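Local atomic coordinates of enolase (alpha proteobacterium BAL199, PDB entry 3UGV), a protein that probably acts as a magnesium-dependent lyase or related enzyme of the enolase superfamily, in the mandelate racemase/muconate lactonizing enzyme branch. Residues Y256-D268 against M285-V297. Numbering follows the deposited sequence.
Sequences YDNFDGYAQLRHD and MHQALQAGACDLV. With NI (nickel (II) ion), chain Y; MG (magnesium ion), chain X.
Arg266 and Asp295 show how one charged pair can join a helix to a neighbouring link in an enolase-superfamily barrel domain, here helix 259-268 to the residues between helix 282-290 and strand 296-297. Arg266 NE donates to Asp295 OD2 at 3.1 Å, a salt bridge in which the carboxylate oxygen is met from above its plane while the guanidinium and carboxylate planes lie 44° apart. With CG anti to the backbone N (chi1 -176°) and a bend at chi2, the arginine chain reaches the turn after helix 282-290: Arg266 CD lies 3.3 Å from Gly292 O, and Cys294 O sits over one guanidinium face.

Apolar contacts and one CA-H...O contact complete the interface. Ala263 CA approaches Gly292 O at 3.4 Å, and Tyr262 CB rests 4.0 Å from Ala293 CB. Phe259 takes Ala288 CA in an off-centre CH-pi contact, with Phe259 CZ 3.9 Å from Ala288 CB.

Gly292, with positive phi, forms a Schellman motif, and its carbonyl oxygen faces Ala263 and Arg266. Further out, Leu273 N bonds Asp295 OD1, tying the carboxylate to strand 273-275. Two magnesium-bound waters donate to the carboxylate oxygens; Arg266 O and Leu269 O ligate that magnesium, separate from the one bound by Asp225, Glu251 and Glu277.

Replacing Arg266 with an alanine is likely to leave Asp295 OD2 without its guanidinium partner and the Gly292 turn uncovered. Cation, hydrated metal and backbone N-H thus share one carboxylate, which would be expected to favour its ionised form.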
ATOM      1  N   TYR F 256      -1.496 -25.040  -4.160  1.00 20.11           N
ATOM      2  CA  TYR F 256      -1.852 -24.039  -5.158  1.00 18.72           C
ATOM      3  C   TYR F 256      -2.574 -22.799  -4.676  1.00 25.35           C
ATOM      4  O   TYR F 256      -2.524 -21.778  -5.357  1.00 29.54           O
ATOM      5  CB  TYR F 256      -2.625 -24.673  -6.325  1.00 22.64           C
ATOM      6  CG  TYR F 256      -4.085 -25.081  -6.051  1.00 21.76           C
ATOM      7  CD1 TYR F 256      -5.107 -24.123  -5.962  1.00 19.49           C
ATOM      8  CD2 TYR F 256      -4.441 -26.427  -5.952  1.00 26.99           C
ATOM      9  CE1 TYR F 256      -6.446 -24.503  -5.758  1.00 20.59           C
ATOM     10  CE2 TYR F 256      -5.776 -26.818  -5.748  1.00 34.74           C
ATOM     11  CZ  TYR F 256      -6.767 -25.858  -5.651  1.00 34.76           C
ATOM     12  OH  TYR F 256      -8.071 -26.264  -5.446  1.00 37.29           O
ATOM     13  N   ASP F 257      -3.257 -22.869  -3.531  1.00 18.40           N
ATOM     14  CA  ASP F 257      -3.980 -21.684  -3.043  1.00 21.50           C
ATOM     15  C   ASP F 257      -3.209 -20.863  -2.003  1.00 20.90           C
ATOM     16  O   ASP F 257      -3.763 -19.945  -1.399  1.00 27.50           O
ATOM     17  CB  ASP F 257      -5.391 -22.042  -2.531  1.00 19.61           C
ATOM     18  CG  ASP F 257      -5.365 -22.993  -1.342  1.00 29.10           C
ATOM     19  OD1 ASP F 257      -4.272 -23.456  -0.968  1.00 30.94           O
ATOM     20  OD2 ASP F 257      -6.445 -23.284  -0.788  1.00 43.67           O
ATOM     21  N   ASN F 258      -1.935 -21.191  -1.800  1.00 21.08           N
ATOM     22  CA  ASN F 258      -1.092 -20.418  -0.893  1.00 24.59           C
ATOM     23  C   ASN F 258      -0.474 -19.221  -1.601  1.00 25.80           C
ATOM     24  O   ASN F 258       0.694 -19.264  -1.972  1.00 24.24           O
ATOM     25  CB  ASN F 258       0.015 -21.292  -0.271  1.00 18.27           C
ATOM     26  CG  ASN F 258       0.841 -20.535   0.735  1.00 21.98           C
ATOM     27  OD1 ASN F 258       0.482 -19.422   1.094  1.00 22.17           O
ATOM     28  ND2 ASN F 258       1.949 -21.130   1.205  1.00 19.11           N
ATOM     29  N   PHE F 259      -1.252 -18.157  -1.778  1.00 25.66           N
ATOM     30  CA  PHE F 259      -0.791 -16.974  -2.501  1.00 26.86           C
ATOM     31  C   PHE F 259       0.202 -16.128  -1.704  1.00 26.07           C
ATOM     32  O   PHE F 259       1.079 -15.476  -2.286  1.00 23.91           O
ATOM     33  CB  PHE F 259      -1.974 -16.087  -2.915  1.00 28.95           C
ATOM     34  CG  PHE F 259      -2.833 -16.674  -3.991  1.00 26.15           C
ATOM     35  CD1 PHE F 259      -2.476 -17.844  -4.622  1.00 28.41           C
ATOM     36  CD2 PHE F 259      -3.993 -16.026  -4.397  1.00 33.91           C
ATOM     37  CE1 PHE F 259      -3.278 -18.387  -5.630  1.00 23.27           C
ATOM     38  CE2 PHE F 259      -4.788 -16.559  -5.399  1.00 40.89           C
ATOM     39  CZ  PHE F 259      -4.425 -17.748  -6.013  1.00 28.06           C
ATOM     40  N   ASP F 260       0.053 -16.102  -0.381  1.00 22.64           N
ATOM     41  CA  ASP F 260       1.033 -15.391   0.441  1.00 20.57           C
ATOM     42  C   ASP F 260       2.416 -16.001   0.231  1.00 22.95           C
ATOM     43  O   ASP F 260       3.387 -15.275   0.103  1.00 22.17           O
ATOM     44  CB  ASP F 260       0.661 -15.414   1.920  1.00 24.72           C
ATOM     45  CG  ASP F 260      -0.699 -14.780   2.191  1.00 33.19           C
ATOM     46  OD1 ASP F 260      -0.946 -13.628   1.769  1.00 33.23           O
ATOM     47  OD2 ASP F 260      -1.528 -15.453   2.820  1.00 27.10           O
ATOM     48  N   GLY F 261       2.494 -17.332   0.187  1.00 22.72           N
ATOM     49  CA  GLY F 261       3.755 -18.033  -0.027  1.00 15.71           C
ATOM     50  C   GLY F 261       4.289 -17.833  -1.436  1.00 20.66           C
ATOM     51  O   GLY F 261       5.483 -17.614  -1.640  1.00 24.21           O
ATOM     52  N   TYR F 262       3.398 -17.899  -2.419  1.00 18.04           N
ATOM     53  CA  TYR F 262       3.796 -17.694  -3.805  1.00 19.32           C
ATOM     54  C   TYR F 262       4.397 -16.305  -4.018  1.00 22.72           C
ATOM     55  O   TYR F 262       5.455 -16.185  -4.633  1.00 23.32           O
ATOM     56  CB  TYR F 262       2.628 -17.964  -4.742  1.00 23.05           C
ATOM     57  CG  TYR F 262       2.500 -19.429  -5.102  1.00 26.11           C
ATOM     58  CD1 TYR F 262       3.588 -20.134  -5.594  1.00 34.42           C
ATOM     59  CD2 TYR F 262       1.303 -20.105  -4.946  1.00 29.34           C
ATOM     60  CE1 TYR F 262       3.490 -21.475  -5.926  1.00 30.82           C
ATOM     61  CE2 TYR F 262       1.193 -21.445  -5.273  1.00 35.14           C
ATOM     62  CZ  TYR F 262       2.296 -22.126  -5.762  1.00 30.63           C
ATOM     63  OH  TYR F 262       2.196 -23.461  -6.101  1.00 29.76           O
ATOM     64  N   ALA F 263       3.750 -15.266  -3.478  1.00 12.83           N
ATOM     65  CA  ALA F 263       4.297 -13.917  -3.576  1.00 19.58           C
ATOM     66  C   ALA F 263       5.706 -13.821  -2.979  1.00 21.19           C
ATOM     67  O   ALA F 263       6.545 -13.128  -3.532  1.00 28.07           O
ATOM     68  CB  ALA F 263       3.355 -12.866  -2.934  1.00 17.84           C
ATOM     69  N   GLN F 264       5.966 -14.509  -1.865  1.00 15.19           N
ATOM     70  CA  GLN F 264       7.302 -14.494  -1.249  1.00 16.92           C
ATOM     71  C   GLN F 264       8.353 -15.153  -2.142  1.00 17.95           C
ATOM     72  O   GLN F 264       9.459 -14.629  -2.323  1.00 20.70           O
ATOM     73  CB  GLN F 264       7.304 -15.198   0.113  1.00 19.02           C
ATOM     74  CG  GLN F 264       6.531 -14.490   1.192  1.00 44.81           C
ATOM     75  CD  GLN F 264       7.115 -13.132   1.530  1.00 63.04           C
ATOM     76  OE1 GLN F 264       8.290 -13.026   1.882  1.00 77.28           O
ATOM     77  NE2 GLN F 264       6.297 -12.084   1.421  1.00 56.60           N
ATOM     78  N   LEU F 265       7.997 -16.311  -2.683  1.00 16.13           N
ATOM     79  CA  LEU F 265       8.873 -17.076  -3.572  1.00 19.36           C
ATOM     80  C   LEU F 265       9.173 -16.306  -4.853  1.00 21.51           C
ATOM     81  O   LEU F 265      10.299 -16.310  -5.350  1.00 24.05           O
ATOM     82  CB  LEU F 265       8.199 -18.400  -3.932  1.00 21.54           C
ATOM     83  CG  LEU F 265       8.095 -19.386  -2.778  1.00 23.33           C
ATOM     84  CD1 LEU F 265       7.291 -20.603  -3.178  1.00 22.13           C
ATOM     85  CD2 LEU F 265       9.517 -19.767  -2.348  1.00 18.16           C
ATOM     86  N   ARG F 266       8.156 -15.652  -5.394  1.00 18.05           N
ATOM     87  CA  ARG F 266       8.307 -14.931  -6.654  1.00 18.42           C
ATOM     88  C   ARG F 266       9.287 -13.780  -6.443  1.00 26.73           C
ATOM     89  O   ARG F 266      10.128 -13.490  -7.292  1.00 24.52           O
ATOM     90  CB  ARG F 266       6.953 -14.402  -7.113  1.00 17.76           C
ATOM     91  CG  ARG F 266       6.959 -13.705  -8.472  1.00 26.39           C
ATOM     92  CD  ARG F 266       6.053 -12.499  -8.400  1.00 20.08           C
ATOM     93  NE  ARG F 266       5.838 -11.888  -9.690  1.00 41.66           N
ATOM     94  CZ  ARG F 266       5.170 -10.757  -9.855  1.00 49.39           C
ATOM     95  NH1 ARG F 266       4.688 -10.125  -8.795  1.00 44.22           N
ATOM     96  NH2 ARG F 266       4.996 -10.260 -11.073  1.00 60.92           N
ATOM     97  N   HIS F 267       9.200 -13.155  -5.278  1.00 19.73           N
ATOM     98  CA  HIS F 267      10.092 -12.064  -4.949  1.00 19.21           C
ATOM     99  C   HIS F 267      11.526 -12.538  -4.810  1.00 24.29           C
ATOM    100  O   HIS F 267      12.432 -11.936  -5.387  1.00 24.57           O
ATOM    101  CB  HIS F 267       9.662 -11.356  -3.666  1.00 27.00           C
ATOM    102  CG  HIS F 267      10.676 -10.375  -3.168  1.00 47.88           C
ATOM    103  ND1 HIS F 267      11.689 -10.728  -2.299  1.00 46.11           N
ATOM    104  CD2 HIS F 267      10.852  -9.060  -3.441  1.00 49.32           C
ATOM    105  CE1 HIS F 267      12.437  -9.668  -2.046  1.00 50.69           C
ATOM    106  NE2 HIS F 267      11.950  -8.641  -2.726  1.00 55.39           N
ATOM    107  N   ASP F 268      11.729 -13.614  -4.049  1.00 16.16           N
ATOM    108  CA  ASP F 268      13.073 -14.129  -3.799  1.00 16.19           C
ATOM    109  C   ASP F 268      13.741 -14.755  -5.033  1.00 22.90           C
ATOM    110  O   ASP F 268      14.959 -14.726  -5.164  1.00 25.90           O
ATOM    111  CB  ASP F 268      13.074 -15.156  -2.659  1.00 17.15           C
ATOM    112  CG  ASP F 268      12.911 -14.517  -1.287  1.00 40.99           C
ATOM    113  OD1 ASP F 268      12.958 -13.265  -1.190  1.00 42.29           O
ATOM    114  OD2 ASP F 268      12.746 -15.272  -0.302  1.00 41.15           O
ATOM    115  N   MET F 285      -7.512 -16.137 -11.564  1.00 18.27           N
ATOM    116  CA  MET F 285      -6.271 -15.640 -12.157  1.00 19.19           C
ATOM    117  C   MET F 285      -6.036 -14.164 -11.782  1.00 25.45           C
ATOM    118  O   MET F 285      -4.932 -13.751 -11.402  1.00 24.86           O
ATOM    119  CB  MET F 285      -6.305 -15.773 -13.690  1.00 17.86           C
ATOM    120  CG  MET F 285      -5.002 -15.279 -14.356  1.00 19.97           C
ATOM    121  SD  MET F 285      -5.026 -15.335 -16.157  1.00 28.50           S
ATOM    122  CE  MET F 285      -4.814 -17.082 -16.423  1.00 31.76           C
ATOM    123  N   HIS F 286      -7.089 -13.373 -11.893  1.00 18.26           N
ATOM    124  CA  HIS F 286      -7.020 -11.944 -11.608  1.00 23.36           C
ATOM    125  C   HIS F 286      -6.600 -11.710 -10.143  1.00 27.20           C
ATOM    126  O   HIS F 286      -5.783 -10.830  -9.847  1.00 30.84           O
ATOM    127  CB  HIS F 286      -8.380 -11.303 -11.971  1.00 15.37           C
ATOM    128  CG  HIS F 286      -8.735 -10.093 -11.164  1.00 25.59           C
ATOM    129  ND1 HIS F 286      -8.160  -8.857 -11.377  1.00 25.95           N
ATOM    130  CD2 HIS F 286      -9.637  -9.924 -10.165  1.00 30.27           C
ATOM    131  CE1 HIS F 286      -8.682  -7.983 -10.534  1.00 24.56           C
ATOM    132  NE2 HIS F 286      -9.578  -8.605  -9.786  1.00 27.24           N
ATOM    133  N   GLN F 287      -7.125 -12.528  -9.232  1.00 18.95           N
ATOM    134  CA  GLN F 287      -6.772 -12.420  -7.816  1.00 23.86           C
ATOM    135  C   GLN F 287      -5.320 -12.817  -7.549  1.00 29.04           C
ATOM    136  O   GLN F 287      -4.632 -12.176  -6.760  1.00 36.62           O
ATOM    137  CB  GLN F 287      -7.720 -13.267  -6.974  1.00 25.84           C
ATOM    138  CG  GLN F 287      -9.176 -12.770  -7.018  1.00 23.82           C
ATOM    139  CD  GLN F 287     -10.113 -13.683  -6.247  1.00 38.89           C
ATOM    140  OE1 GLN F 287      -9.753 -14.825  -5.910  1.00 40.39           O
ATOM    141  NE2 GLN F 287     -11.315 -13.183  -5.943  1.00 32.77           N
ATOM    142  N   ALA F 288      -4.859 -13.863  -8.233  1.00 21.08           N
ATOM    143  CA  ALA F 288      -3.480 -14.289  -8.141  1.00 19.51           C
ATOM    144  C   ALA F 288      -2.525 -13.194  -8.593  1.00 21.56           C
ATOM    145  O   ALA F 288      -1.470 -13.004  -7.986  1.00 21.94           O
ATOM    146  CB  ALA F 288      -3.258 -15.542  -8.956  1.00 17.69           C
ATOM    147  N   LEU F 289      -2.893 -12.486  -9.661  1.00 24.20           N
ATOM    148  CA  LEU F 289      -2.044 -11.419 -10.211  1.00 23.90           C
ATOM    149  C   LEU F 289      -2.020 -10.205  -9.275  1.00 25.06           C
ATOM    150  O   LEU F 289      -0.958  -9.644  -9.003  1.00 31.20           O
ATOM    151  CB  LEU F 289      -2.485 -11.022 -11.635  1.00 20.94           C
ATOM    152  CG  LEU F 289      -2.456 -12.170 -12.657  1.00 21.98           C
ATOM    153  CD1 LEU F 289      -2.875 -11.732 -14.053  1.00 22.47           C
ATOM    154  CD2 LEU F 289      -1.083 -12.805 -12.710  1.00 28.28           C
ATOM    155  N   GLN F 290      -3.180  -9.821  -8.754  1.00 19.49           N
ATOM    156  CA  GLN F 290      -3.224  -8.761  -7.749  1.00 20.96           C
ATOM    157  C   GLN F 290      -2.364  -9.103  -6.550  1.00 22.42           C
ATOM    158  O   GLN F 290      -1.782  -8.214  -5.932  1.00 21.40           O
ATOM    159  CB  GLN F 290      -4.642  -8.516  -7.258  1.00 15.28           C
ATOM    160  CG  GLN F 290      -5.558  -7.873  -8.272  1.00 22.17           C
ATOM    161  CD  GLN F 290      -6.968  -7.762  -7.723  1.00 49.22           C
ATOM    162  OE1 GLN F 290      -7.522  -8.743  -7.213  1.00 51.51           O
ATOM    163  NE2 GLN F 290      -7.550  -6.563  -7.795  1.00 53.17           N
ATOM    164  N   ALA F 291      -2.296 -10.389  -6.210  1.00 18.03           N
ATOM    165  CA  ALA F 291      -1.498 -10.821  -5.063  1.00 14.11           C
ATOM    166  C   ALA F 291      -0.010 -10.853  -5.403  1.00 19.91           C
ATOM    167  O   ALA F 291       0.818 -11.084  -4.537  1.00 22.85           O
ATOM    168  CB  ALA F 291      -1.963 -12.179  -4.585  1.00 12.60           C
ATOM    169  N   GLY F 292       0.326 -10.627  -6.670  1.00 23.65           N
ATOM    170  CA  GLY F 292       1.703 -10.751  -7.114  1.00 16.21           C
ATOM    171  C   GLY F 292       2.240 -12.161  -6.906  1.00 17.96           C
ATOM    172  O   GLY F 292       3.378 -12.336  -6.452  1.00 19.21           O
ATOM    173  N   ALA F 293       1.431 -13.158  -7.260  1.00 13.19           N
ATOM    174  CA  ALA F 293       1.733 -14.563  -6.957  1.00 18.84           C
ATOM    175  C   ALA F 293       2.591 -15.319  -7.996  1.00 25.43           C
ATOM    176  O   ALA F 293       3.099 -16.413  -7.729  1.00 26.36           O
ATOM    177  CB  ALA F 293       0.430 -15.326  -6.710  1.00 16.27           C
ATOM    178  N   CYS F 294       2.751 -14.761  -9.185  1.00 20.30           N
ATOM    179  CA  CYS F 294       3.483 -15.483 -10.213  1.00 25.78           C
ATOM    180  C   CYS F 294       4.016 -14.551 -11.290  1.00 25.41           C
ATOM    181  O   CYS F 294       3.511 -13.442 -11.453  1.00 19.21           O
ATOM    182  CB  CYS F 294       2.554 -16.494 -10.867  1.00 23.12           C
ATOM    183  SG  CYS F 294       1.038 -15.726 -11.468  1.00 31.49           S
ATOM    184  N   ASP F 295       5.010 -15.031 -12.035  1.00 17.64           N
ATOM    185  CA  ASP F 295       5.509 -14.344 -13.222  1.00 16.77           C
ATOM    186  C   ASP F 295       4.840 -14.864 -14.506  1.00 19.31           C
ATOM    187  O   ASP F 295       4.747 -14.156 -15.509  1.00 24.39           O
ATOM    188  CB  ASP F 295       7.022 -14.548 -13.334  1.00 18.60           C
ATOM    189  CG  ASP F 295       7.750 -14.214 -12.054  1.00 24.60           C
ATOM    190  OD1 ASP F 295       8.194 -15.158 -11.364  1.00 22.71           O
ATOM    191  OD2 ASP F 295       7.870 -13.008 -11.728  1.00 27.36           O
ATOM    192  N   LEU F 296       4.404 -16.116 -14.482  1.00 19.06           N
ATOM    193  CA  LEU F 296       3.822 -16.744 -15.670  1.00 14.52           C
ATOM    194  C   LEU F 296       2.572 -17.522 -15.244  1.00 15.67           C
ATOM    195  O   LEU F 296       2.483 -17.958 -14.100  1.00 20.50           O
ATOM    196  CB  LEU F 296       4.835 -17.696 -16.323  1.00 19.12           C
ATOM    197  CG  LEU F 296       6.291 -17.277 -16.580  1.00 21.58           C
ATOM    198  CD1 LEU F 296       7.106 -18.488 -17.010  1.00 18.34           C
ATOM    199  CD2 LEU F 296       6.416 -16.178 -17.625  1.00 22.26           C
ATOM    200  N   VAL F 297       1.602 -17.693 -16.135  1.00 13.91           N
ATOM    201  CA  VAL F 297       0.424 -18.513 -15.812  1.00 11.05           C
ATOM    202  C   VAL F 297       0.196 -19.618 -16.859  1.00 16.98           C
ATOM    203  O   VAL F 297       0.556 -19.458 -18.016  1.00 23.67           O
ATOM    204  CB  VAL F 297      -0.855 -17.630 -15.698  1.00 21.11           C
ATOM    205  CG1 VAL F 297      -0.661 -16.544 -14.653  1.00 16.47           C
ATOM    206  CG2 VAL F 297      -1.179 -16.981 -17.034  1.00 16.98           C
TER
HETATM  207 NI    NI Y 368      13.311  -6.604  -3.173  0.66 47.50          NI
HETATM  208 MG    MG X 501      11.167 -13.301  -9.118  1.00 17.77          MG
HETATM  209  O   HOH W   1      11.872 -11.508  -8.385  1.00 16.70           O
HETATM  210  O   HOH W   2       9.543 -12.228  -9.781  1.00 21.01           O
HETATM  211  O   HOH W   3      10.277 -14.926 -10.040  1.00 18.88           O
HETATM  212  O   HOH W   4      12.215 -12.719 -10.820  1.00 16.04           O